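Local structure of 5' nucleotidase family protein (Staphylococcus aureus subsp. aureus, 4Q7F) at residues Val204-Leu214 and Leu223-Leu233; Ile240-Gln251 and Thr259-Thr270. The protein belongs to the 5' nucleotidase family, pairing a calcineurin-like phosphoesterase domain that holds a manganese and a magnesium ion with a 5'-nucleotidase C-terminal domain. All blocks are in the same frame, centred on the assembly; numbering follows the deposited sequence.

Overall arrangement
Followed from the N terminus, the chain reaches contact 1 first: strand 201-207 runs into the metal site at H207, and the loop beyond it folds back so that 204-214 meets 223-233 at the start of helix 229-236. Contact 1 is closed before contact 2 opens, so the two stand in series and neither nests in the other. The helix leads to strand 242-244, the metal-binding loop with H247 and H249, and, by way of strand 251-256, to strand 259-264, which closes contact 2. Strands 201-207 and 242-244 are neighbours in one mixed sheet. E226 OE1 of contact 1 is hydrogen-bonded to H247 NE2 of contact 2, and both contacts reach the magnesium ion.

Contact 1 of 2, residues Val204-Leu214 and Leu223-Leu233; sequences VCYHGGFEKDL and LTGENEGYAML. With MG (magnesium ion), chain B.
In the beta-alpha-beta unit made by strand 201-207, helix 229-236 and strand 242-244, the loop leaving the first strand is bound to the N-terminal end of the helix, and E211 and Y206 do much of the work. The E211 carboxylate takes two backbone N-H groups of the first helical turn: Y230 N lies 2.9 Å from E211 OE1 and A231 N 3.0 Å from E211 OE2, each on the syn side, 22° out of the carboxylate plane. CG of E211 sits between its own backbone N and carbonyl carbon (chi1 72°), and a bend at chi2 turns the carboxylate to these N-H groups; the helix end would probably stabilise its negative charge. G229 N, just after the N-cap E228, bonds G209 O at 2.9 Å. N227 OD1 accepts from G209 N at 2.9 Å, the donor tilted from the carbonyl plane, while its ND2 is bonded to E221.

On the strand side, selenomethionine M232 lays its SE over one face of the Y206 ring, 4.1 Å from the centroid, a Met-aromatic contact; G208 CA lies against the opposite face. Further along, K212 CB rests over a face of the Y230 ring. H207 gives NE2 to the magnesium ion, with D72, N109 and H247. At the far end of the Y206 ring, OH accepts E228 N at 3.0 Å and meets a water 2.8 Å away.

Contact 2 of 2, residues Ile240-Gln251 and Thr259-Thr270; sequences IDIFITGHQHRQ and TAVIQPGTRGTT. With MG (magnesium ion), chain B; MN (manganese (II) ion), chain C.
Q263 stretches out along its whole chain, CG anti to the backbone N (chi1 -164°) and the next torsion anti as well, which carries its amide across to T245 and R250. T245 turns OG1 back between its backbone N and carbonyl carbon (chi1 64°), within reach of the same amide. Q263 NE2 donates to T245 OG1 at 3.1 Å, and Q263 OE1 accepts R250 N at 3.0 Å, so both ends of the amide are bonded and its rotation is fixed. T245 OG1 in turn donates to I262 O at 2.7 Å, coming from above the carbonyl plane, while T245 N approaches the same oxygen nearly end-on; two donors thus grip I262 O. Before this, the strands pair in parallel, I242 with A260, F243 with V261 and I244 with I262, and T259 OG1 donates to I240 O.

From G246 to H249 the chain carries the metal-binding histidines characteristic of calcineurin-like phosphoesterases. H247 ND1 binds the magnesium ion at 2.5 Å and H249 NE2 the manganese ion at 2.4 Å, and a water bridges the two metals. T266 CB lies over one face of the H249 ring, 3.9 Å from its centroid, a CH-pi contact; T266 OG1 is bonded to the backbone O of D27, whose carboxylate binds the manganese ion. G265 N bonds R250 O, and a water joins Q251 NE2, T266 N and T269 OG1.

In the fold, strand 242-244 lies between 201-207 and 259-264, with 251-256 running antiparallel to 259-264 at the sheet edge. I242, A260 and I262 pack on V274 of strand 270-278, whereas V261 touches F210 of contact 1.

Contact 1 of 2, residues Val204-Leu214 and Leu223-Leu233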
loop_
_atom_site.group_PDB
_atom_site.type_symbol
_atom_site.label_atom_id
_atom_site.label_comp_id
_atom_site.label_asym_id
_atom_site.label_seq_id
_atom_site.Cartn_x
_atom_site.Cartn_y
_atom_site.Cartn_z
ATOM N N VAL A 204 6.425 -12.708 16.196
ATOM C CA VAL A 204 6.530 -12.657 14.762
ATOM C C VAL A 204 6.052 -11.290 14.280
ATOM O O VAL A 204 4.917 -10.885 14.596
ATOM C CB VAL A 204 5.641 -13.724 14.087
ATOM C CG1 VAL A 204 5.702 -13.555 12.581
ATOM C CG2 VAL A 204 6.074 -15.127 14.490
ATOM N N CYS A 205 6.901 -10.572 13.550
ATOM C CA CYS A 205 6.508 -9.285 12.960
ATOM C C CYS A 205 6.480 -9.493 11.461
ATOM O O CYS A 205 7.512 -9.502 10.791
ATOM C CB CYS A 205 7.436 -8.137 13.312
ATOM S SG CYS A 205 7.481 -7.731 15.062
ATOM N N TYR A 206 5.270 -9.658 10.948
ATOM C CA TYR A 206 5.039 -9.949 9.553
ATOM C C TYR A 206 4.382 -8.800 8.835
ATOM O O TYR A 206 3.281 -8.398 9.195
ATOM C CB TYR A 206 4.139 -11.184 9.506
ATOM C CG TYR A 206 3.613 -11.605 8.149
ATOM C CD1 TYR A 206 4.451 -11.712 7.041
ATOM C CD2 TYR A 206 2.289 -12.004 8.010
ATOM C CE1 TYR A 206 3.960 -12.154 5.819
ATOM C CE2 TYR A 206 1.793 -12.439 6.803
ATOM C CZ TYR A 206 2.628 -12.517 5.710
ATOM O OH TYR A 206 2.110 -12.960 4.521
ATOM N N HIS A 207 5.066 -8.226 7.847
ATOM C CA HIS A 207 4.437 -7.209 7.072
ATOM C C HIS A 207 3.594 -7.940 6.024
ATOM O O HIS A 207 4.027 -8.134 4.914
ATOM C CB HIS A 207 5.387 -6.280 6.371
ATOM C CG HIS A 207 4.661 -5.164 5.706
ATOM N ND1 HIS A 207 4.331 -4.011 6.370
ATOM C CD2 HIS A 207 4.077 -5.079 4.490
ATOM C CE1 HIS A 207 3.641 -3.225 5.570
ATOM N NE2 HIS A 207 3.469 -3.850 4.427
ATOM N N GLY A 208 2.419 -8.379 6.451
ATOM C CA GLY A 208 1.481 -9.106 5.627
ATOM C C GLY A 208 0.270 -9.295 6.522
ATOM O O GLY A 208 0.325 -8.956 7.729
ATOM N N GLY A 209 -0.802 -9.845 5.965
ATOM C CA GLY A 209 -2.038 -10.025 6.719
ATOM C C GLY A 209 -2.669 -11.405 6.680
ATOM O O GLY A 209 -1.974 -12.426 6.573
ATOM N N PHE A 210 -3.999 -11.421 6.744
ATOM C CA PHE A 210 -4.757 -12.651 6.827
ATOM C C PHE A 210 -5.584 -12.896 5.583
ATOM O O PHE A 210 -6.350 -12.031 5.143
ATOM C CB PHE A 210 -5.640 -12.631 8.074
ATOM C CG PHE A 210 -4.866 -12.360 9.326
ATOM C CD1 PHE A 210 -3.988 -13.313 9.818
ATOM C CD2 PHE A 210 -4.950 -11.137 9.962
ATOM C CE1 PHE A 210 -3.233 -13.063 10.951
ATOM C CE2 PHE A 210 -4.192 -10.877 11.107
ATOM C CZ PHE A 210 -3.331 -11.841 11.596
ATOM N N GLU A 211 -5.403 -14.100 5.047
ATOM C CA GLU A 211 -6.060 -14.558 3.828
ATOM C C GLU A 211 -7.369 -15.305 4.123
ATOM O O GLU A 211 -8.159 -15.589 3.204
ATOM C CB GLU A 211 -5.098 -15.433 3.021
ATOM C CG GLU A 211 -4.798 -16.834 3.567
ATOM C CD GLU A 211 -3.881 -16.889 4.777
ATOM O OE1 GLU A 211 -3.704 -15.865 5.470
ATOM O OE2 GLU A 211 -3.344 -17.990 5.045
ATOM N N LYS A 212 -7.577 -15.632 5.398
ATOM C CA LYS A 212 -8.804 -16.279 5.875
ATOM C C LYS A 212 -9.255 -15.560 7.134
ATOM O O LYS A 212 -8.440 -14.949 7.832
ATOM C CB LYS A 212 -8.569 -17.750 6.190
ATOM C CG LYS A 212 -8.354 -18.615 4.968
ATOM C CD LYS A 212 -7.991 -20.033 5.365
ATOM C CE LYS A 212 -7.788 -20.907 4.148
ATOM N NZ LYS A 212 -7.416 -22.287 4.550
ATOM N N ASP A 213 -10.559 -15.621 7.409
ATOM C CA ASP A 213 -11.139 -15.001 8.605
ATOM C C ASP A 213 -10.592 -15.737 9.819
ATOM O O ASP A 213 -10.657 -16.957 9.872
ATOM C CB ASP A 213 -12.665 -15.116 8.556
ATOM C CG ASP A 213 -13.330 -14.621 9.822
ATOM O OD1 ASP A 213 -13.142 -13.445 10.187
ATOM O OD2 ASP A 213 -14.058 -15.413 10.446
ATOM N N LEU A 214 -10.042 -15.000 10.787
ATOM C CA LEU A 214 -9.444 -15.618 11.967
ATOM C C LEU A 214 -10.387 -16.533 12.766
ATOM O O LEU A 214 -9.961 -17.567 13.254
ATOM C CB LEU A 214 -8.836 -14.550 12.890
ATOM C CG LEU A 214 -7.583 -13.851 12.356
ATOM C CD1 LEU A 214 -7.252 -12.614 13.157
ATOM C CD2 LEU A 214 -6.393 -14.796 12.339
ATOM N N LEU A 223 -6.568 -17.311 -2.554
ATOM C CA LEU A 223 -5.357 -17.793 -1.872
ATOM C C LEU A 223 -4.101 -17.777 -2.747
ATOM O O LEU A 223 -3.606 -18.821 -3.155
ATOM C CB LEU A 223 -5.610 -19.205 -1.328
ATOM C CG LEU A 223 -6.855 -19.370 -0.436
ATOM C CD1 LEU A 223 -6.951 -20.797 0.080
ATOM C CD2 LEU A 223 -6.852 -18.389 0.728
ATOM N N THR A 224 -3.566 -16.585 -2.987
ATOM C CA THR A 224 -2.389 -16.395 -3.853
ATOM C C THR A 224 -1.027 -16.506 -3.166
ATOM O O THR A 224 0.002 -16.568 -3.835
ATOM C CB THR A 224 -2.421 -14.985 -4.485
ATOM O OG1 THR A 224 -2.359 -13.994 -3.453
ATOM C CG2 THR A 224 -3.686 -14.775 -5.288
ATOM N N GLY A 225 -1.004 -16.504 -1.844
ATOM C CA GLY A 225 0.265 -16.526 -1.116
ATOM C C GLY A 225 0.700 -15.115 -0.721
ATOM O O GLY A 225 1.681 -14.941 0.028
ATOM N N GLU A 226 -0.003 -14.100 -1.226
ATOM C CA GLU A 226 0.290 -12.709 -0.850
ATOM C C GLU A 226 0.254 -12.579 0.663
ATOM O O GLU A 226 1.157 -12.008 1.282
ATOM C CB GLU A 226 -0.742 -11.730 -1.445
ATOM C CG GLU A 226 -0.603 -10.309 -0.870
ATOM C CD GLU A 226 -1.628 -9.308 -1.399
ATOM O OE1 GLU A 226 -1.642 -8.158 -0.896
ATOM O OE2 GLU A 226 -2.418 -9.663 -2.298
ATOM N N ASN A 227 -0.820 -13.111 1.240
ATOM C CA ASN A 227 -1.055 -13.074 2.670
ATOM C C ASN A 227 -1.070 -14.486 3.183
ATOM O O ASN A 227 -1.836 -15.327 2.685
ATOM C CB ASN A 227 -2.402 -12.396 2.946
ATOM C CG ASN A 227 -2.383 -10.920 2.607
ATOM O OD1 ASN A 227 -1.639 -10.153 3.214
ATOM N ND2 ASN A 227 -3.221 -10.513 1.654
ATOM N N GLU A 228 -0.224 -14.750 4.172
ATOM C CA GLU A 228 -0.081 -16.086 4.732
ATOM C C GLU A 228 -0.280 -16.122 6.246
ATOM O O GLU A 228 0.087 -17.102 6.893
ATOM C CB GLU A 228 1.339 -16.587 4.448
ATOM C CG GLU A 228 1.837 -16.379 3.027
ATOM C CD GLU A 228 3.266 -16.858 2.838
ATOM O OE1 GLU A 228 3.523 -18.056 3.048
ATOM O OE2 GLU A 228 4.125 -16.054 2.439
ATOM N N GLY A 229 -0.849 -15.066 6.813
ATOM C CA GLY A 229 -1.015 -14.966 8.257
ATOM C C GLY A 229 -1.863 -16.052 8.893
ATOM O O GLY A 229 -1.541 -16.540 9.980
ATOM N N TYR A 230 -2.949 -16.439 8.230
ATOM C CA TYR A 230 -3.815 -17.464 8.791
ATOM C C TYR A 230 -3.105 -18.815 8.831
ATOM O O TYR A 230 -3.097 -19.489 9.865
ATOM C CB TYR A 230 -5.138 -17.582 8.040
ATOM C CG TYR A 230 -6.074 -18.540 8.724
ATOM C CD1 TYR A 230 -6.023 -19.907 8.458
ATOM C CD2 TYR A 230 -6.994 -18.086 9.655
ATOM C CE1 TYR A 230 -6.864 -20.794 9.107
ATOM C CE2 TYR A 230 -7.852 -18.965 10.300
ATOM C CZ TYR A 230 -7.779 -20.315 10.027
ATOM O OH TYR A 230 -8.626 -21.181 10.677
ATOM N N ALA A 231 -2.510 -19.206 7.709
ATOM C CA ALA A 231 -1.791 -20.477 7.634
ATOM C C ALA A 231 -0.679 -20.518 8.692
ATOM O O ALA A 231 -0.402 -21.564 9.266
ATOM C CB ALA A 231 -1.215 -20.680 6.250
HETATM N N MSE A 232 -0.050 -19.376 8.939
HETATM C CA MSE A 232 1.024 -19.289 9.945
HETATM C C MSE A 232 0.486 -19.550 11.340
HETATM O O MSE A 232 1.047 -20.351 12.100
HETATM C CB MSE A 232 1.705 -17.934 9.825
HETATM C CG MSE A 232 2.629 -17.892 8.611
HETATM SE SE MSE A 232 2.877 -16.019 8.007
HETATM C CE MSE A 232 4.547 -15.721 9.009
ATOM N N LEU A 233 -0.606 -18.887 11.700
ATOM C CA LEU A 233 -1.219 -19.103 13.014
ATOM C C LEU A 233 -1.787 -20.515 13.137
ATOM O O LEU A 233 -1.518 -21.221 14.110
ATOM C CB LEU A 233 -2.323 -18.071 13.271
ATOM C CG LEU A 233 -1.855 -16.651 13.577
ATOM C CD1 LEU A 233 -2.991 -15.662 13.419
ATOM C CD2 LEU A 233 -1.268 -16.588 14.976
HETATM MG MG MG B . 2.180 -3.145 2.328
HETATM O O HOH W 1 3.435 -13.552 2.156
HETATM O O HOH W 2 0.124 -2.096 2.106
#

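Contact 2 of 2, residues Ile240-Gln251 and Thr259-Thr270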
loop_
_atom_site.group_PDB
_atom_site.type_symbol
_atom_site.label_atom_id
_atom_site.label_comp_id
_atom_site.label_asym_id
_atom_site.label_seq_id
_atom_site.Cartn_x
_atom_site.Cartn_y
_atom_site.Cartn_z
ATOM N N ILE A 240 3.779 -19.368 19.090
ATOM C CA ILE A 240 3.831 -17.924 18.873
ATOM C C ILE A 240 3.020 -17.239 19.965
ATOM O O ILE A 240 1.845 -17.555 20.189
ATOM C CB ILE A 240 3.232 -17.520 17.509
ATOM C CG1 ILE A 240 3.930 -18.260 16.365
ATOM C CG2 ILE A 240 3.353 -16.024 17.323
ATOM C CD1 ILE A 240 3.277 -18.079 15.006
ATOM N N ASP A 241 3.666 -16.301 20.641
ATOM C CA ASP A 241 3.047 -15.547 21.711
ATOM C C ASP A 241 2.449 -14.247 21.159
ATOM O O ASP A 241 1.343 -13.866 21.522
ATOM C CB ASP A 241 4.106 -15.281 22.785
ATOM C CG ASP A 241 4.656 -16.580 23.372
ATOM O OD1 ASP A 241 3.885 -17.307 24.017
ATOM O OD2 ASP A 241 5.844 -16.887 23.177
ATOM N N ILE A 242 3.178 -13.580 20.272
ATOM C CA ILE A 242 2.704 -12.332 19.688
ATOM C C ILE A 242 2.875 -12.397 18.173
ATOM O O ILE A 242 3.962 -12.730 17.666
ATOM C CB ILE A 242 3.454 -11.106 20.251
ATOM C CG1 ILE A 242 3.403 -11.090 21.790
ATOM C CG2 ILE A 242 2.863 -9.820 19.708
ATOM C CD1 ILE A 242 4.112 -9.903 22.415
ATOM N N PHE A 243 1.802 -12.080 17.458
ATOM C CA PHE A 243 1.791 -12.137 15.991
ATOM C C PHE A 243 1.398 -10.751 15.494
ATOM O O PHE A 243 0.210 -10.371 15.509
ATOM C CB PHE A 243 0.821 -13.218 15.510
ATOM C CG PHE A 243 1.027 -13.639 14.074
ATOM C CD1 PHE A 243 2.057 -14.509 13.735
ATOM C CD2 PHE A 243 0.179 -13.207 13.073
ATOM C CE1 PHE A 243 2.249 -14.911 12.419
ATOM C CE2 PHE A 243 0.371 -13.600 11.756
ATOM C CZ PHE A 243 1.408 -14.453 11.426
ATOM N N ILE A 244 2.419 -9.985 15.109
ATOM C CA ILE A 244 2.267 -8.623 14.620
ATOM C C ILE A 244 2.147 -8.665 13.113
ATOM O O ILE A 244 2.950 -9.319 12.441
ATOM C CB ILE A 244 3.448 -7.741 15.117
ATOM C CG1 ILE A 244 3.245 -7.472 16.606
ATOM C CG2 ILE A 244 3.560 -6.417 14.360
ATOM C CD1 ILE A 244 4.394 -6.728 17.297
ATOM N N THR A 245 1.115 -7.998 12.598
ATOM C CA THR A 245 0.831 -7.964 11.173
ATOM C C THR A 245 0.598 -6.544 10.649
ATOM O O THR A 245 0.537 -5.588 11.408
ATOM C CB THR A 245 -0.392 -8.843 10.839
ATOM O OG1 THR A 245 -1.564 -8.329 11.473
ATOM C CG2 THR A 245 -0.154 -10.257 11.265
ATOM N N GLY A 246 0.461 -6.415 9.334
ATOM C CA GLY A 246 0.249 -5.110 8.700
ATOM C C GLY A 246 -0.216 -5.339 7.280
ATOM O O GLY A 246 -0.932 -6.313 7.014
ATOM N N HIS A 247 0.177 -4.431 6.378
ATOM C CA HIS A 247 -0.065 -4.541 4.937
ATOM C C HIS A 247 -1.476 -4.345 4.444
ATOM O O HIS A 247 -1.680 -3.695 3.415
ATOM C CB HIS A 247 0.457 -5.900 4.424
ATOM C CG HIS A 247 0.306 -6.102 2.953
ATOM N ND1 HIS A 247 0.956 -5.315 2.028
ATOM C CD2 HIS A 247 -0.385 -7.025 2.239
ATOM C CE1 HIS A 247 0.667 -5.733 0.815
ATOM N NE2 HIS A 247 -0.147 -6.768 0.913
ATOM N N GLN A 248 -2.445 -4.932 5.144
ATOM C CA GLN A 248 -3.827 -4.818 4.740
ATOM C C GLN A 248 -4.497 -3.571 5.304
ATOM O O GLN A 248 -5.611 -3.261 4.901
ATOM C CB GLN A 248 -4.596 -6.071 5.147
ATOM C CG GLN A 248 -4.168 -7.347 4.420
ATOM C CD GLN A 248 -4.914 -8.570 4.957
ATOM O OE1 GLN A 248 -5.046 -8.735 6.167
ATOM N NE2 GLN A 248 -5.414 -9.412 4.066
ATOM N N HIS A 249 -3.832 -2.862 6.241
ATOM C CA HIS A 249 -4.381 -1.635 6.831
ATOM C C HIS A 249 -5.654 -1.886 7.650
ATOM O O HIS A 249 -6.500 -0.998 7.813
ATOM C CB HIS A 249 -4.679 -0.615 5.749
ATOM C CG HIS A 249 -3.494 -0.224 4.936
ATOM N ND1 HIS A 249 -3.531 0.811 4.033
ATOM C CD2 HIS A 249 -2.216 -0.662 4.954
ATOM C CE1 HIS A 249 -2.339 0.948 3.478
ATOM N NE2 HIS A 249 -1.516 0.094 4.049
ATOM N N ARG A 250 -5.802 -3.099 8.148
ATOM C CA ARG A 250 -6.945 -3.451 8.967
ATOM C C ARG A 250 -6.632 -3.186 10.441
ATOM O O ARG A 250 -5.460 -3.056 10.812
ATOM C CB ARG A 250 -7.249 -4.918 8.773
ATOM C CG ARG A 250 -7.599 -5.256 7.336
ATOM C CD ARG A 250 -7.515 -6.741 7.097
ATOM N NE ARG A 250 -8.597 -7.438 7.766
ATOM C CZ ARG A 250 -8.786 -8.750 7.715
ATOM N NH1 ARG A 250 -7.928 -9.529 7.067
ATOM N NH2 ARG A 250 -9.817 -9.291 8.350
ATOM N N GLN A 251 -7.694 -3.097 11.257
ATOM C CA GLN A 251 -7.575 -2.856 12.690
ATOM C C GLN A 251 -7.998 -4.110 13.426
ATOM O O GLN A 251 -9.193 -4.438 13.508
ATOM C CB GLN A 251 -8.363 -1.619 13.093
ATOM C CG GLN A 251 -7.833 -0.410 12.333
ATOM C CD GLN A 251 -8.261 0.906 12.904
ATOM O OE1 GLN A 251 -9.124 0.970 13.770
ATOM N NE2 GLN A 251 -7.643 1.982 12.420
ATOM N N THR A 259 -2.266 -16.978 21.298
ATOM C CA THR A 259 -1.472 -15.966 20.611
ATOM C C THR A 259 -2.139 -14.586 20.596
ATOM O O THR A 259 -3.327 -14.479 20.322
ATOM C CB THR A 259 -1.215 -16.399 19.149
ATOM O OG1 THR A 259 -0.591 -17.692 19.127
ATOM C CG2 THR A 259 -0.314 -15.392 18.444
ATOM N N ALA A 260 -1.374 -13.539 20.911
ATOM C CA ALA A 260 -1.885 -12.183 20.805
ATOM C C ALA A 260 -1.683 -11.762 19.343
ATOM O O ALA A 260 -0.547 -11.786 18.834
ATOM C CB ALA A 260 -1.145 -11.234 21.741
ATOM N N VAL A 261 -2.779 -11.391 18.672
ATOM C CA VAL A 261 -2.747 -10.987 17.257
ATOM C C VAL A 261 -3.077 -9.500 17.097
ATOM O O VAL A 261 -4.101 -9.015 17.604
ATOM C CB VAL A 261 -3.746 -11.802 16.429
ATOM C CG1 VAL A 261 -3.606 -11.465 14.953
ATOM C CG2 VAL A 261 -3.559 -13.292 16.694
ATOM N N ILE A 262 -2.206 -8.795 16.374
ATOM C CA ILE A 262 -2.329 -7.373 16.137
ATOM C C ILE A 262 -2.146 -6.929 14.683
ATOM O O ILE A 262 -1.249 -7.417 13.960
ATOM C CB ILE A 262 -1.213 -6.621 16.891
ATOM C CG1 ILE A 262 -1.437 -6.665 18.396
ATOM C CG2 ILE A 262 -1.130 -5.169 16.422
ATOM C CD1 ILE A 262 -2.506 -5.716 18.907
ATOM N N GLN A 263 -2.997 -5.992 14.268
ATOM C CA GLN A 263 -2.847 -5.305 12.985
ATOM C C GLN A 263 -3.263 -3.880 13.346
ATOM O O GLN A 263 -4.423 -3.631 13.722
ATOM C CB GLN A 263 -3.659 -5.903 11.825
ATOM C CG GLN A 263 -3.097 -5.359 10.501
ATOM C CD GLN A 263 -3.570 -6.066 9.253
ATOM O OE1 GLN A 263 -3.985 -5.422 8.291
ATOM N NE2 GLN A 263 -3.480 -7.386 9.244
ATOM N N PRO A 264 -2.302 -2.941 13.304
ATOM C CA PRO A 264 -2.571 -1.606 13.755
ATOM C C PRO A 264 -2.915 -0.566 12.696
ATOM O O PRO A 264 -2.394 0.552 12.735
ATOM C CB PRO A 264 -1.279 -1.255 14.481
ATOM C CG PRO A 264 -0.227 -1.980 13.731
ATOM C CD PRO A 264 -0.871 -3.120 13.009
ATOM N N GLY A 265 -3.768 -0.918 11.746
ATOM C CA GLY A 265 -4.210 0.045 10.762
ATOM C C GLY A 265 -3.117 0.693 9.910
ATOM O O GLY A 265 -2.188 0.024 9.414
ATOM N N THR A 266 -3.249 1.996 9.724
ATOM C CA THR A 266 -2.349 2.723 8.859
ATOM C C THR A 266 -2.377 4.204 9.183
ATOM O O THR A 266 -3.338 4.714 9.761
ATOM C CB THR A 266 -2.784 2.528 7.362
ATOM O OG1 THR A 266 -1.857 3.176 6.470
ATOM C CG2 THR A 266 -4.196 3.085 7.128
ATOM N N ARG A 267 -1.328 4.892 8.766
ATOM C CA ARG A 267 -1.194 6.347 8.953
ATOM C C ARG A 267 -1.222 6.864 10.395
ATOM O O ARG A 267 -1.545 8.040 10.649
ATOM C CB ARG A 267 -2.216 7.101 8.121
ATOM C CG ARG A 267 -2.220 6.703 6.678
ATOM C CD ARG A 267 -3.116 7.607 5.865
ATOM N NE ARG A 267 -3.091 7.225 4.463
ATOM C CZ ARG A 267 -3.741 7.869 3.492
ATOM N NH1 ARG A 267 -4.493 8.927 3.761
ATOM N NH2 ARG A 267 -3.651 7.438 2.253
ATOM N N GLY A 268 -0.895 5.984 11.336
ATOM C CA GLY A 268 -0.815 6.364 12.749
ATOM C C GLY A 268 -2.124 6.796 13.407
ATOM O O GLY A 268 -2.111 7.658 14.221
ATOM N N THR A 269 -3.256 6.215 13.003
ATOM C CA THR A 269 -4.532 6.526 13.626
ATOM C C THR A 269 -4.716 5.623 14.843
ATOM O O THR A 269 -5.556 5.896 15.702
ATOM C CB THR A 269 -5.709 6.300 12.665
ATOM O OG1 THR A 269 -5.704 4.944 12.238
ATOM C CG2 THR A 269 -5.583 7.188 11.447
ATOM N N THR A 270 -3.925 4.541 14.905
ATOM C CA THR A 270 -3.956 3.609 16.045
ATOM C C THR A 270 -2.527 3.086 16.312
ATOM O O THR A 270 -1.614 3.299 15.508
ATOM C CB THR A 270 -4.936 2.425 15.828
ATOM O OG1 THR A 270 -4.549 1.679 14.676
ATOM C CG2 THR A 270 -6.361 2.908 15.593
HETATM MG MG MG B . 2.180 -3.145 2.328
HETATM MN MN MN C . 0.708 -0.309 3.366
HETATM O O HOH W 2 0.124 -2.096 2.106
HETATM O O HOH W 3 -1.680 -2.492 8.481
HETATM O O HOH W 4 -5.858 2.966 10.189
HETATM O O HOH W 5 -0.051 0.242 1.112
#